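Local coordinates for protein serpin B3 (Homo sapiens, PDB 4ZK3) that probably acts as a serpin-type protease inhibitor and, in the form known as Pso p27, builds large aggregates linked to psoriasis, at residues 8-13 with 56-61; 28-33 with 381-386; 181-186 with 340-345; 284-289 with 333-338. One frame throughout, in Å; residues are numbered along the deposited sequence.

Contact 1 (8-13 with 56-61); sequences NTKFMF and VLHFDQ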
loop_
_atom_site.group_PDB
_atom_site.type_symbol
_atom_site.label_atom_id
_atom_site.label_comp_id
_atom_site.label_asym_id
_atom_site.label_seq_id
_atom_site.Cartn_x
_atom_site.Cartn_y
_atom_site.Cartn_z
ATOM N N ASN A 8 9.040 -3.068 6.722
ATOM C CA ASN A 8 7.945 -2.704 5.802
ATOM C C ASN A 8 7.701 -1.183 5.751
ATOM O O ASN A 8 7.516 -0.604 4.662
ATOM C CB ASN A 8 6.685 -3.500 6.190
ATOM C CG ASN A 8 6.907 -5.066 6.155
ATOM O OD1 ASN A 8 7.784 -5.592 5.431
ATOM N ND2 ASN A 8 6.098 -5.795 6.925
ATOM N N THR A 9 7.719 -0.549 6.929
ATOM C CA THR A 9 7.598 0.902 7.043
ATOM C C THR A 9 8.768 1.653 6.410
ATOM O O THR A 9 8.581 2.702 5.783
ATOM C CB THR A 9 7.387 1.315 8.509
ATOM O OG1 THR A 9 6.168 0.738 8.992
ATOM C CG2 THR A 9 7.245 2.843 8.627
ATOM N N LYS A 10 9.973 1.115 6.510
ATOM C CA LYS A 10 11.125 1.758 5.833
ATOM C C LYS A 10 11.036 1.714 4.328
ATOM O O LYS A 10 11.272 2.717 3.628
ATOM C CB LYS A 10 12.432 1.090 6.286
ATOM C CG LYS A 10 12.751 1.291 7.779
ATOM C CD LYS A 10 13.986 0.495 8.190
ATOM C CE LYS A 10 14.331 0.694 9.648
ATOM N NZ LYS A 10 14.804 2.092 9.888
ATOM N N PHE A 11 10.677 0.550 3.816
ATOM C CA PHE A 11 10.408 0.379 2.389
ATOM C C PHE A 11 9.320 1.323 1.929
ATOM O O PHE A 11 9.469 1.979 0.878
ATOM C CB PHE A 11 10.032 -1.093 2.117
ATOM C CG PHE A 11 9.689 -1.387 0.709
ATOM C CD1 PHE A 11 10.541 -1.086 -0.308
ATOM C CD2 PHE A 11 8.478 -2.060 0.395
ATOM C CE1 PHE A 11 10.240 -1.403 -1.631
ATOM C CE2 PHE A 11 8.155 -2.349 -0.915
ATOM C CZ PHE A 11 9.036 -2.022 -1.947
ATOM N N MET A 12 8.269 1.459 2.735
ATOM C CA MET A 12 7.198 2.447 2.478
ATOM C C MET A 12 7.750 3.883 2.290
ATOM O O MET A 12 7.399 4.560 1.320
ATOM C CB MET A 12 6.124 2.418 3.602
ATOM C CG MET A 12 4.959 3.447 3.481
ATOM S SD MET A 12 4.036 3.480 5.009
ATOM C CE MET A 12 5.001 4.741 5.854
ATOM N N PHE A 13 8.640 4.349 3.167
ATOM C CA PHE A 13 9.225 5.685 2.958
ATOM C C PHE A 13 10.175 5.756 1.762
ATOM O O PHE A 13 10.217 6.804 1.060
ATOM C CB PHE A 13 9.884 6.199 4.218
ATOM C CG PHE A 13 8.898 6.670 5.234
ATOM C CD1 PHE A 13 8.149 7.803 4.984
ATOM C CD2 PHE A 13 8.665 5.949 6.408
ATOM C CE1 PHE A 13 7.218 8.254 5.911
ATOM C CE2 PHE A 13 7.731 6.377 7.335
ATOM C CZ PHE A 13 6.999 7.535 7.088
ATOM N N VAL A 56 16.237 -3.952 -0.763
ATOM C CA VAL A 56 15.159 -3.034 -1.110
ATOM C C VAL A 56 13.996 -3.165 -0.148
ATOM O O VAL A 56 13.461 -2.155 0.280
ATOM C CB VAL A 56 14.751 -3.278 -2.553
ATOM C CG1 VAL A 56 13.366 -2.717 -2.892
ATOM C CG2 VAL A 56 15.829 -2.696 -3.474
ATOM N N LEU A 57 13.612 -4.397 0.217
ATOM C CA LEU A 57 12.494 -4.632 1.160
ATOM C C LEU A 57 12.852 -4.369 2.644
ATOM O O LEU A 57 11.959 -4.297 3.532
ATOM C CB LEU A 57 11.999 -6.045 1.007
ATOM C CG LEU A 57 11.365 -6.330 -0.365
ATOM C CD1 LEU A 57 11.044 -7.804 -0.458
ATOM C CD2 LEU A 57 10.115 -5.529 -0.565
ATOM N N HIS A 58 14.160 -4.196 2.890
ATOM C CA HIS A 58 14.744 -4.067 4.240
ATOM C C HIS A 58 14.613 -5.412 5.017
ATOM O O HIS A 58 14.753 -5.451 6.222
ATOM C CB HIS A 58 14.214 -2.848 5.038
ATOM C CG HIS A 58 14.559 -1.490 4.445
ATOM N ND1 HIS A 58 15.455 -0.630 5.037
ATOM C CD2 HIS A 58 14.102 -0.835 3.353
ATOM C CE1 HIS A 58 15.560 0.484 4.328
ATOM N NE2 HIS A 58 14.741 0.392 3.298
ATOM N N PHE A 59 14.423 -6.516 4.287
ATOM C CA PHE A 59 14.295 -7.856 4.869
ATOM C C PHE A 59 15.657 -8.310 5.372
ATOM O O PHE A 59 15.735 -9.235 6.170
ATOM C CB PHE A 59 13.786 -8.877 3.841
ATOM C CG PHE A 59 12.248 -8.946 3.683
ATOM C CD1 PHE A 59 11.409 -7.934 4.152
ATOM C CD2 PHE A 59 11.671 -10.033 3.009
ATOM C CE1 PHE A 59 10.037 -8.017 3.969
ATOM C CE2 PHE A 59 10.321 -10.132 2.837
ATOM C CZ PHE A 59 9.496 -9.121 3.326
ATOM N N ASP A 60 16.729 -7.667 4.926
ATOM C CA ASP A 60 18.035 -7.985 5.485
ATOM C C ASP A 60 18.276 -7.395 6.893
ATOM O O ASP A 60 19.355 -7.629 7.453
ATOM C CB ASP A 60 19.148 -7.592 4.523
ATOM C CG ASP A 60 19.202 -6.088 4.221
ATOM O OD1 ASP A 60 18.428 -5.244 4.747
ATOM O OD2 ASP A 60 20.039 -5.748 3.390
ATOM N N GLN A 61 17.284 -6.669 7.448
ATOM C CA GLN A 61 17.379 -5.996 8.736
ATOM C C GLN A 61 16.406 -6.564 9.747
ATOM O O GLN A 61 16.201 -5.957 10.805
ATOM C CB GLN A 61 17.079 -4.488 8.603
ATOM C CG GLN A 61 17.919 -3.758 7.547
ATOM C CD GLN A 61 17.568 -2.265 7.352
ATOM O OE1 GLN A 61 16.470 -1.807 7.648
ATOM N NE2 GLN A 61 18.540 -1.495 6.859
HETATM O O HOH W 1 9.233 -4.524 3.197
#
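The Schellman motif that ends helix 47-57 packs against helix 4-19, with His58 at its C-prime position and Lys10 lying across the imidazole. Lys10 CB sits almost exactly over the middle of that ring, 3.6 Å from its centroid, a CH-pi contact. Further along the lysine chain, CD passes 3.4 Å from Gln61 OE1. The ring is held by its two nitrogens: ND1 donates to Gln61 OE1 (3.0 Å, N-H...O 158°), the oxygen staying in the ring plane although ND1 stands well above the plane of the amide, while NE2 is bonded to Asp14, one turn farther down helix 4-19. In the serpin fold this joins the first helix of the chain to the end of the third. Phe11 fills the gap between the helices: with CG anti to the backbone N (chi1 178°), its ring lies beside Leu57, whose CD2 is over one face, 3.9 Å from the centroid. Phe11 CE1 touches Val56 CG1 at 3.6 Å. Beyond Leu57 a water bridges the two segments, donating to Asn8 OD1 (2.9 Å) and to Leu57 O (2.8 Å). The same Asn8 OD1 approaches the edge of the Phe59 ring, 3.6 Å from CE1.

Contact 2 (28-33 with 381-386); sequences FYSPIS and ILFYGR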
loop_
_atom_site.group_PDB
_atom_site.type_symbol
_atom_site.label_atom_id
_atom_site.label_comp_id
_atom_site.label_asym_id
_atom_site.label_seq_id
_atom_site.Cartn_x
_atom_site.Cartn_y
_atom_site.Cartn_z
ATOM N N PHE A 28 -1.143 7.581 -3.316
ATOM C CA PHE A 28 -1.811 6.581 -2.492
ATOM C C PHE A 28 -1.422 5.188 -2.980
ATOM O O PHE A 28 -1.447 4.881 -4.197
ATOM C CB PHE A 28 -3.312 6.820 -2.434
ATOM C CG PHE A 28 -3.994 5.908 -1.532
ATOM C CD1 PHE A 28 -3.937 6.111 -0.153
ATOM C CD2 PHE A 28 -4.615 4.765 -2.032
ATOM C CE1 PHE A 28 -4.530 5.201 0.720
ATOM C CE2 PHE A 28 -5.178 3.824 -1.154
ATOM C CZ PHE A 28 -5.156 4.055 0.220
ATOM N N TYR A 29 -1.001 4.331 -2.024
ATOM C CA TYR A 29 -0.430 3.026 -2.356
ATOM C C TYR A 29 -0.442 2.150 -1.102
ATOM O O TYR A 29 -0.630 2.654 0.037
ATOM C CB TYR A 29 0.996 3.121 -2.885
ATOM C CG TYR A 29 2.040 3.710 -1.929
ATOM C CD1 TYR A 29 2.183 5.111 -1.798
ATOM C CD2 TYR A 29 2.952 2.898 -1.281
ATOM C CE1 TYR A 29 3.141 5.662 -0.928
ATOM C CE2 TYR A 29 3.908 3.428 -0.432
ATOM C CZ TYR A 29 3.993 4.816 -0.246
ATOM O OH TYR A 29 5.004 5.346 0.558
ATOM N N SER A 30 -0.375 0.861 -1.365
ATOM C CA SER A 30 -0.245 -0.149 -0.308
ATOM C C SER A 30 1.149 -0.716 -0.301
ATOM O O SER A 30 1.465 -1.631 -1.075
ATOM C CB SER A 30 -1.233 -1.294 -0.474
ATOM O OG SER A 30 -0.918 -2.283 0.526
ATOM N N PRO A 31 1.959 -0.262 0.652
ATOM C CA PRO A 31 3.298 -0.825 0.737
ATOM C C PRO A 31 3.296 -2.317 1.038
ATOM O O PRO A 31 4.142 -3.065 0.554
ATOM C CB PRO A 31 3.929 -0.074 1.921
ATOM C CG PRO A 31 2.780 0.538 2.689
ATOM C CD PRO A 31 1.684 0.761 1.678
ATOM N N ILE A 32 2.322 -2.780 1.802
ATOM C CA ILE A 32 2.256 -4.214 2.183
ATOM C C ILE A 32 1.967 -5.082 0.987
ATOM O O ILE A 32 2.513 -6.207 0.840
ATOM C CB ILE A 32 1.177 -4.429 3.254
ATOM C CG1 ILE A 32 1.759 -4.149 4.615
ATOM C CG2 ILE A 32 0.743 -5.880 3.299
ATOM C CD1 ILE A 32 2.875 -5.133 4.998
ATOM N N SER A 33 1.114 -4.574 0.105
ATOM C CA SER A 33 0.813 -5.295 -1.163
ATOM C C SER A 33 2.058 -5.466 -1.984
ATOM O O SER A 33 2.351 -6.554 -2.554
ATOM C CB SER A 33 -0.267 -4.528 -1.923
ATOM O OG SER A 33 -0.399 -5.042 -3.231
ATOM N N ILE A 381 1.505 -0.692 8.515
ATOM C CA ILE A 381 0.876 0.338 7.684
ATOM C C ILE A 381 0.481 -0.326 6.391
ATOM O O ILE A 381 1.340 -0.755 5.596
ATOM C CB ILE A 381 1.786 1.546 7.530
ATOM C CG1 ILE A 381 2.109 2.112 8.952
ATOM C CG2 ILE A 381 1.068 2.611 6.687
ATOM C CD1 ILE A 381 3.029 3.333 8.893
ATOM N N LEU A 382 -0.825 -0.483 6.222
ATOM C CA LEU A 382 -1.388 -1.180 5.059
ATOM C C LEU A 382 -1.481 -0.277 3.817
ATOM O O LEU A 382 -1.365 -0.785 2.678
ATOM C CB LEU A 382 -2.781 -1.701 5.404
ATOM C CG LEU A 382 -2.842 -2.668 6.613
ATOM C CD1 LEU A 382 -4.257 -3.005 6.988
ATOM C CD2 LEU A 382 -2.012 -3.896 6.509
ATOM N N PHE A 383 -1.751 1.010 4.058
ATOM C CA PHE A 383 -1.968 1.973 2.993
ATOM C C PHE A 383 -1.420 3.299 3.477
ATOM O O PHE A 383 -1.523 3.628 4.689
ATOM C CB PHE A 383 -3.469 2.223 2.666
ATOM C CG PHE A 383 -4.268 0.976 2.250
ATOM C CD1 PHE A 383 -4.352 0.564 0.919
ATOM C CD2 PHE A 383 -4.972 0.254 3.237
ATOM C CE1 PHE A 383 -5.144 -0.547 0.577
ATOM C CE2 PHE A 383 -5.702 -0.886 2.916
ATOM C CZ PHE A 383 -5.799 -1.284 1.577
ATOM N N TYR A 384 -0.861 4.067 2.526
ATOM C CA TYR A 384 -0.205 5.344 2.848
ATOM C C TYR A 384 -0.426 6.317 1.712
ATOM O O TYR A 384 -0.422 5.931 0.555
ATOM C CB TYR A 384 1.319 5.151 3.077
ATOM C CG TYR A 384 2.041 6.353 3.607
ATOM C CD1 TYR A 384 2.556 7.311 2.765
ATOM C CD2 TYR A 384 2.176 6.555 4.991
ATOM C CE1 TYR A 384 3.233 8.397 3.266
ATOM C CE2 TYR A 384 2.823 7.668 5.504
ATOM C CZ TYR A 384 3.305 8.604 4.637
ATOM O OH TYR A 384 3.992 9.698 5.120
ATOM N N GLY A 385 -0.588 7.584 2.055
ATOM C CA GLY A 385 -0.959 8.561 1.066
ATOM C C GLY A 385 -0.739 9.995 1.402
ATOM O O GLY A 385 -0.481 10.366 2.556
ATOM N N ARG A 386 -0.811 10.807 0.355
ATOM C CA ARG A 386 -0.787 12.254 0.483
ATOM C C ARG A 386 -1.946 12.815 -0.315
ATOM O O ARG A 386 -2.146 12.442 -1.509
ATOM C CB ARG A 386 0.488 12.862 -0.092
ATOM C CG ARG A 386 0.382 14.401 -0.170
ATOM C CD ARG A 386 1.606 15.017 -0.740
ATOM N NE ARG A 386 1.654 14.876 -2.150
ATOM C CZ ARG A 386 2.761 14.922 -2.906
ATOM N NH1 ARG A 386 3.978 15.044 -2.400
ATOM N NH2 ARG A 386 2.632 14.829 -4.219
#
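Phe28 and Phe383 form the apolar centre, on one side of the strand pair. Their planes are nearly parallel (7°) but slid so far apart that the rings barely overlap, and the close touch is instead Phe28 CZ against Phe383 CB at 3.5 Å. Phe28 can reach along the neighbouring strand because Gly385, its non-hydrogen-bonded partner, carries no side chain and lets CD1 come to 4.0 Å from Gly385 CA. On the other face Tyr29 and Tyr384 run side by side, Tyr29 OH lying 3.8 Å from Tyr384 CD1. Tyr29 takes the crowded position, CG between the backbone N and the carbonyl carbon (chi1 62°), which sets one ring face over Tyr384 CB, toward the rim; its hydroxyl is hydrogen-bonded to Met12 O of helix 4-19. Here the short strand 27-29 pairs antiparallel with strand 380-387 in the buried sheet B of the serpin fold, and Leu382 and Phe383 make a classic beta bulge opposite Ile373. Tyr29 N donates to Tyr384 O at 3.1 Å and Tyr384 N to Tyr29 O at 2.9 Å. At the polar edge the strand gives way to helix 31-42. Ser30 OG does two jobs: it donates to Leu382 O (2.7 Å), approaching almost head-on to the carbonyl, and as N-cap it accepts from Ser33 N at 3.1 Å.

Contact 3 (181-186 with 340-345); sequences YFKGQW and GAEAAA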
loop_
_atom_site.group_PDB
_atom_site.type_symbol
_atom_site.label_atom_id
_atom_site.label_comp_id
_atom_site.label_asym_id
_atom_site.label_seq_id
_atom_site.Cartn_x
_atom_site.Cartn_y
_atom_site.Cartn_z
ATOM N N TYR A 181 -7.717 -5.405 0.402
ATOM C CA TYR A 181 -8.998 -4.722 0.437
ATOM C C TYR A 181 -9.432 -4.477 1.880
ATOM O O TYR A 181 -9.343 -5.377 2.723
ATOM C CB TYR A 181 -10.096 -5.516 -0.302
ATOM C CG TYR A 181 -11.428 -4.841 -0.203
ATOM C CD1 TYR A 181 -11.737 -3.815 -1.062
ATOM C CD2 TYR A 181 -12.376 -5.192 0.805
ATOM C CE1 TYR A 181 -12.932 -3.133 -0.980
ATOM C CE2 TYR A 181 -13.590 -4.494 0.896
ATOM C CZ TYR A 181 -13.871 -3.483 -0.004
ATOM O OH TYR A 181 -15.056 -2.747 0.019
ATOM N N PHE A 182 -9.853 -3.246 2.164
ATOM C CA PHE A 182 -10.293 -2.839 3.463
ATOM C C PHE A 182 -11.569 -1.986 3.307
ATOM O O PHE A 182 -11.599 -1.079 2.483
ATOM C CB PHE A 182 -9.227 -2.007 4.130
ATOM C CG PHE A 182 -9.716 -1.307 5.349
ATOM C CD1 PHE A 182 -10.072 -2.048 6.479
ATOM C CD2 PHE A 182 -9.876 0.073 5.356
ATOM C CE1 PHE A 182 -10.561 -1.390 7.626
ATOM C CE2 PHE A 182 -10.339 0.718 6.467
ATOM C CZ PHE A 182 -10.676 0.003 7.608
ATOM N N LYS A 183 -12.620 -2.272 4.070
ATOM C CA LYS A 183 -13.711 -1.320 4.206
ATOM C C LYS A 183 -14.156 -1.310 5.645
ATOM O O LYS A 183 -14.381 -2.340 6.199
ATOM C CB LYS A 183 -14.894 -1.663 3.306
ATOM C CG LYS A 183 -15.980 -0.564 3.281
ATOM C CD LYS A 183 -17.210 -1.006 2.459
ATOM C CE LYS A 183 -18.378 -0.046 2.649
ATOM N NZ LYS A 183 -19.079 0.115 1.333
ATOM N N GLY A 184 -14.174 -0.169 6.300
ATOM C CA GLY A 184 -14.528 -0.157 7.720
ATOM C C GLY A 184 -15.308 1.076 8.099
ATOM O O GLY A 184 -15.130 2.142 7.484
ATOM N N GLN A 185 -16.154 0.928 9.093
ATOM C CA GLN A 185 -16.858 2.041 9.728
ATOM C C GLN A 185 -15.958 2.798 10.723
ATOM O O GLN A 185 -15.243 2.162 11.478
ATOM C CB GLN A 185 -18.056 1.502 10.514
ATOM C CG GLN A 185 -19.143 0.779 9.691
ATOM C CD GLN A 185 -20.173 0.063 10.577
ATOM O OE1 GLN A 185 -20.493 0.503 11.680
ATOM N NE2 GLN A 185 -20.653 -1.053 10.112
ATOM N N TRP A 186 -16.058 4.142 10.747
ATOM C CA TRP A 186 -15.447 4.954 11.787
ATOM C C TRP A 186 -16.037 4.501 13.056
ATOM O O TRP A 186 -17.199 4.134 13.082
ATOM C CB TRP A 186 -15.782 6.438 11.615
ATOM C CG TRP A 186 -15.223 7.072 10.436
ATOM C CD1 TRP A 186 -15.938 7.709 9.459
ATOM C CD2 TRP A 186 -13.842 7.118 10.000
ATOM N NE1 TRP A 186 -15.111 8.165 8.467
ATOM C CE2 TRP A 186 -13.817 7.837 8.772
ATOM C CE3 TRP A 186 -12.630 6.612 10.512
ATOM C CZ2 TRP A 186 -12.628 8.065 8.054
ATOM C CZ3 TRP A 186 -11.480 6.838 9.825
ATOM C CH2 TRP A 186 -11.467 7.558 8.601
ATOM N N GLY A 340 -17.278 5.829 6.975
ATOM C CA GLY A 340 -15.939 5.291 7.134
ATOM C C GLY A 340 -15.061 5.375 5.913
ATOM O O GLY A 340 -14.970 6.414 5.213
ATOM N N ALA A 341 -14.298 4.322 5.667
ATOM C CA ALA A 341 -13.392 4.378 4.527
ATOM C C ALA A 341 -13.326 3.035 3.853
ATOM O O ALA A 341 -13.652 2.033 4.448
ATOM C CB ALA A 341 -12.019 4.867 4.980
ATOM N N GLU A 342 -12.938 3.045 2.597
ATOM C CA GLU A 342 -12.785 1.864 1.801
ATOM C C GLU A 342 -11.510 2.041 1.074
ATOM O O GLU A 342 -11.291 3.110 0.446
ATOM C CB GLU A 342 -13.942 1.749 0.777
ATOM C CG GLU A 342 -13.868 0.532 -0.141
ATOM C CD GLU A 342 -15.109 0.428 -1.074
ATOM O OE1 GLU A 342 -15.779 1.473 -1.337
ATOM O OE2 GLU A 342 -15.374 -0.695 -1.572
ATOM N N ALA A 343 -10.632 1.030 1.165
ATOM C CA ALA A 343 -9.348 1.140 0.548
ATOM C C ALA A 343 -8.972 -0.173 -0.106
ATOM O O ALA A 343 -9.241 -1.227 0.507
ATOM C CB ALA A 343 -8.287 1.557 1.562
ATOM N N ALA A 344 -8.319 -0.086 -1.272
ATOM C CA ALA A 344 -7.915 -1.255 -2.045
ATOM C C ALA A 344 -6.688 -1.039 -2.799
ATOM O O ALA A 344 -6.397 0.069 -3.205
ATOM C CB ALA A 344 -9.021 -1.667 -3.021
ATOM N N ALA A 345 -5.931 -2.109 -3.058
ATOM C CA ALA A 345 -4.733 -1.977 -3.920
ATOM C C ALA A 345 -4.371 -3.302 -4.461
ATOM O O ALA A 345 -4.841 -4.363 -3.960
ATOM C CB ALA A 345 -3.568 -1.357 -3.170
HETATM O O HOH W 2 -18.269 0.682 -1.462
#
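Tyr181 and Glu342 both hold CG anti to the backbone N (chi1 177° and 179°), which brings the phenol diagonally across to the extended glutamate on the same face of the strand pair. Tyr181 OH donates to Glu342 OE2 at 2.6 Å. It meets that oxygen on the anti side and somewhat out of the carboxylate plane, with ring and carboxylate nearly perpendicular (83°). The other oxygen, OE1, accepts from a water at 2.6 Å, which in turn accepts from Lys183 NZ at 3.0 Å; ammonium and carboxylate are thus linked through solvent without a direct salt bridge. Two hydrogen-bonded pairs join the backbones, Phe182 with Ala343 and Gly184 with Ala341, Phe182 O to Ala343 N being 2.7 Å. At the far end the Trp186 indole lies against bare backbone: Gly340 CA sits over the five-membered ring, 3.4 Å from its centroid. Trp186 NE1 is bonded to Thr337 O, which fixes the turn of the indole, and the Tyr236 ring meets it with the planes nearly parallel. The alanine-rich strand 340-351, filling the place between strands 174-185 and 325-336, is consistent with a reactive-centre loop inserted into sheet A, as in cleaved serpins, and Trp186 probably lies at the breach, as in relatives.

Contact 4 (284-289 with 333-338); sequences LPRFKV and FVEVTE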
loop_
_atom_site.group_PDB
_atom_site.type_symbol
_atom_site.label_atom_id
_atom_site.label_comp_id
_atom_site.label_asym_id
_atom_site.label_seq_id
_atom_site.Cartn_x
_atom_site.Cartn_y
_atom_site.Cartn_z
ATOM N N LEU A 284 -12.623 17.035 8.311
ATOM C CA LEU A 284 -12.000 16.092 7.361
ATOM C C LEU A 284 -12.830 16.032 6.094
ATOM O O LEU A 284 -14.028 15.851 6.171
ATOM C CB LEU A 284 -11.967 14.697 8.032
ATOM C CG LEU A 284 -11.173 13.589 7.315
ATOM C CD1 LEU A 284 -9.674 13.830 7.394
ATOM C CD2 LEU A 284 -11.505 12.213 7.857
ATOM N N PRO A 285 -12.220 16.211 4.937
ATOM C CA PRO A 285 -12.992 16.208 3.695
ATOM C C PRO A 285 -13.424 14.786 3.248
ATOM O O PRO A 285 -12.794 13.782 3.593
ATOM C CB PRO A 285 -12.049 16.835 2.697
ATOM C CG PRO A 285 -10.675 16.486 3.239
ATOM C CD PRO A 285 -10.805 16.498 4.719
ATOM N N ARG A 286 -14.545 14.719 2.546
ATOM C CA ARG A 286 -14.911 13.538 1.779
ATOM C C ARG A 286 -13.943 13.607 0.664
ATOM O O ARG A 286 -13.742 14.691 0.101
ATOM C CB ARG A 286 -16.313 13.674 1.176
ATOM C CG ARG A 286 -17.427 13.662 2.183
ATOM C CD ARG A 286 -18.848 13.764 1.569
ATOM N NE ARG A 286 -19.015 12.947 0.382
ATOM C CZ ARG A 286 -19.615 11.759 0.309
ATOM N NH1 ARG A 286 -20.231 11.194 1.340
ATOM N NH2 ARG A 286 -19.621 11.142 -0.848
ATOM N N PHE A 287 -13.261 12.504 0.377
ATOM C CA PHE A 287 -12.310 12.498 -0.719
ATOM C C PHE A 287 -12.128 11.103 -1.309
ATOM O O PHE A 287 -12.408 10.083 -0.652
ATOM C CB PHE A 287 -10.940 13.114 -0.331
ATOM C CG PHE A 287 -10.113 12.306 0.685
ATOM C CD1 PHE A 287 -9.201 11.343 0.259
ATOM C CD2 PHE A 287 -10.160 12.599 1.994
ATOM C CE1 PHE A 287 -8.375 10.698 1.181
ATOM C CE2 PHE A 287 -9.389 11.953 2.925
ATOM C CZ PHE A 287 -8.492 10.982 2.527
ATOM N N LYS A 288 -11.599 11.085 -2.516
ATOM C CA LYS A 288 -11.322 9.857 -3.240
ATOM C C LYS A 288 -10.010 10.001 -3.934
ATOM O O LYS A 288 -9.789 10.995 -4.626
ATOM C CB LYS A 288 -12.422 9.654 -4.268
ATOM C CG LYS A 288 -12.253 8.461 -5.203
ATOM C CD LYS A 288 -13.419 8.321 -6.160
ATOM C CE LYS A 288 -14.647 7.828 -5.419
ATOM N NZ LYS A 288 -15.802 7.710 -6.346
ATOM N N VAL A 289 -9.108 9.054 -3.748
ATOM C CA VAL A 289 -7.870 9.068 -4.473
ATOM C C VAL A 289 -7.678 7.735 -5.229
ATOM O O VAL A 289 -7.799 6.651 -4.633
ATOM C CB VAL A 289 -6.693 9.305 -3.515
ATOM C CG1 VAL A 289 -5.352 9.121 -4.212
ATOM C CG2 VAL A 289 -6.774 10.687 -2.869
ATOM N N PHE A 333 -6.663 2.646 -4.505
ATOM C CA PHE A 333 -7.915 3.420 -4.383
ATOM C C PHE A 333 -8.230 3.651 -2.913
ATOM O O PHE A 333 -8.111 2.721 -2.091
ATOM C CB PHE A 333 -9.045 2.546 -4.972
ATOM C CG PHE A 333 -10.455 3.060 -4.700
ATOM C CD1 PHE A 333 -11.128 2.751 -3.508
ATOM C CD2 PHE A 333 -11.127 3.794 -5.671
ATOM C CE1 PHE A 333 -12.431 3.244 -3.249
ATOM C CE2 PHE A 333 -12.466 4.237 -5.452
ATOM C CZ PHE A 333 -13.106 3.955 -4.237
ATOM N N VAL A 334 -8.646 4.858 -2.545
ATOM C CA VAL A 334 -9.239 5.065 -1.236
ATOM C C VAL A 334 -10.387 6.048 -1.394
ATOM O O VAL A 334 -10.295 7.007 -2.187
ATOM C CB VAL A 334 -8.183 5.615 -0.193
ATOM C CG1 VAL A 334 -7.549 6.909 -0.657
ATOM C CG2 VAL A 334 -8.736 5.704 1.217
ATOM N N GLU A 335 -11.435 5.819 -0.618
ATOM C CA GLU A 335 -12.493 6.813 -0.477
ATOM C C GLU A 335 -12.853 6.949 0.973
ATOM O O GLU A 335 -13.086 5.969 1.663
ATOM C CB GLU A 335 -13.762 6.425 -1.270
ATOM C CG GLU A 335 -14.858 7.488 -1.135
ATOM C CD GLU A 335 -16.031 7.329 -2.062
ATOM O OE1 GLU A 335 -16.276 6.217 -2.551
ATOM O OE2 GLU A 335 -16.713 8.349 -2.270
ATOM N N VAL A 336 -12.979 8.183 1.408
ATOM C CA VAL A 336 -13.403 8.526 2.761
ATOM C C VAL A 336 -14.779 9.226 2.721
ATOM O O VAL A 336 -15.002 10.116 1.919
ATOM C CB VAL A 336 -12.272 9.428 3.351
ATOM C CG1 VAL A 336 -12.697 10.221 4.575
ATOM C CG2 VAL A 336 -11.071 8.537 3.672
ATOM N N THR A 337 -15.703 8.758 3.564
ATOM C CA THR A 337 -17.048 9.272 3.679
ATOM C C THR A 337 -17.326 9.473 5.157
ATOM O O THR A 337 -16.476 9.185 6.014
ATOM C CB THR A 337 -18.125 8.290 3.139
ATOM O OG1 THR A 337 -18.271 7.187 4.057
ATOM C CG2 THR A 337 -17.758 7.789 1.744
ATOM N N GLU A 338 -18.535 9.968 5.447
ATOM C CA GLU A 338 -19.055 10.077 6.822
ATOM C C GLU A 338 -19.208 8.735 7.556
ATOM O O GLU A 338 -19.144 8.700 8.802
ATOM C CB GLU A 338 -20.427 10.820 6.799
ATOM C CG GLU A 338 -20.335 12.275 6.361
ATOM C CD GLU A 338 -20.433 12.519 4.856
ATOM O OE1 GLU A 338 -20.307 11.570 4.050
ATOM O OE2 GLU A 338 -20.617 13.690 4.425
#
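Arg286 reaches Glu338 through a salt bridge of one N-H, NH1 to OE1 at 2.7 Å. The oxygen lies in the guanidinium plane and uses its syn lone pair, yet the two flat groups are turned 40° from each other, and Glu338 OE2 lies beside Arg286 CD at 3.4 Å instead of meeting a second N-H. Glu338 OE2 is bonded to Thr195. This bridge sits at the end of an antiparallel pair in sheet A of the serpin fold, strand 325-336 and the part of strand 276-294 after its break. Val289 and Val334 exchange two backbone bonds, 2.8 Å from Val289 N to Val334 O; Phe287 O accepts from Val336 N at 2.9 Å, while the return bond from Phe287 N is weak. On the Lys288 side, its CE rests 3.7 Å from Glu335 CD, the charges near but short of a salt bridge. The opposite face is apolar. There Phe287, CG wedged between its backbone N and carbonyl carbon (chi1 68°), offers a ring face to Val336, whose CG2 lies 3.7 Å from Phe287 CZ.

From the N terminus, helix 4-19 opens contact 1, and before residues 56-61 close that short helical loop the chain has already passed through 28-33, so contacts 1 and 2 cross. Contact 2 then waits for the last strand, 380-387, and encloses nearly the whole protein. Within that span contact 3 opens at 181-186; contact 4 opens at 284-289 and closes at 333-338, just before 340-345 closes contact 3, so 4 nests in 3 and 3 in 2. Contacts 3 and 4 are joined through neighbouring strands 325-336 and 340-351, by Glu342 O to Glu335 N. Phe28 and Phe383 of contact 2 pack beneath this sheet, and Met12 ties contact 1 to contact 2 from the helical side.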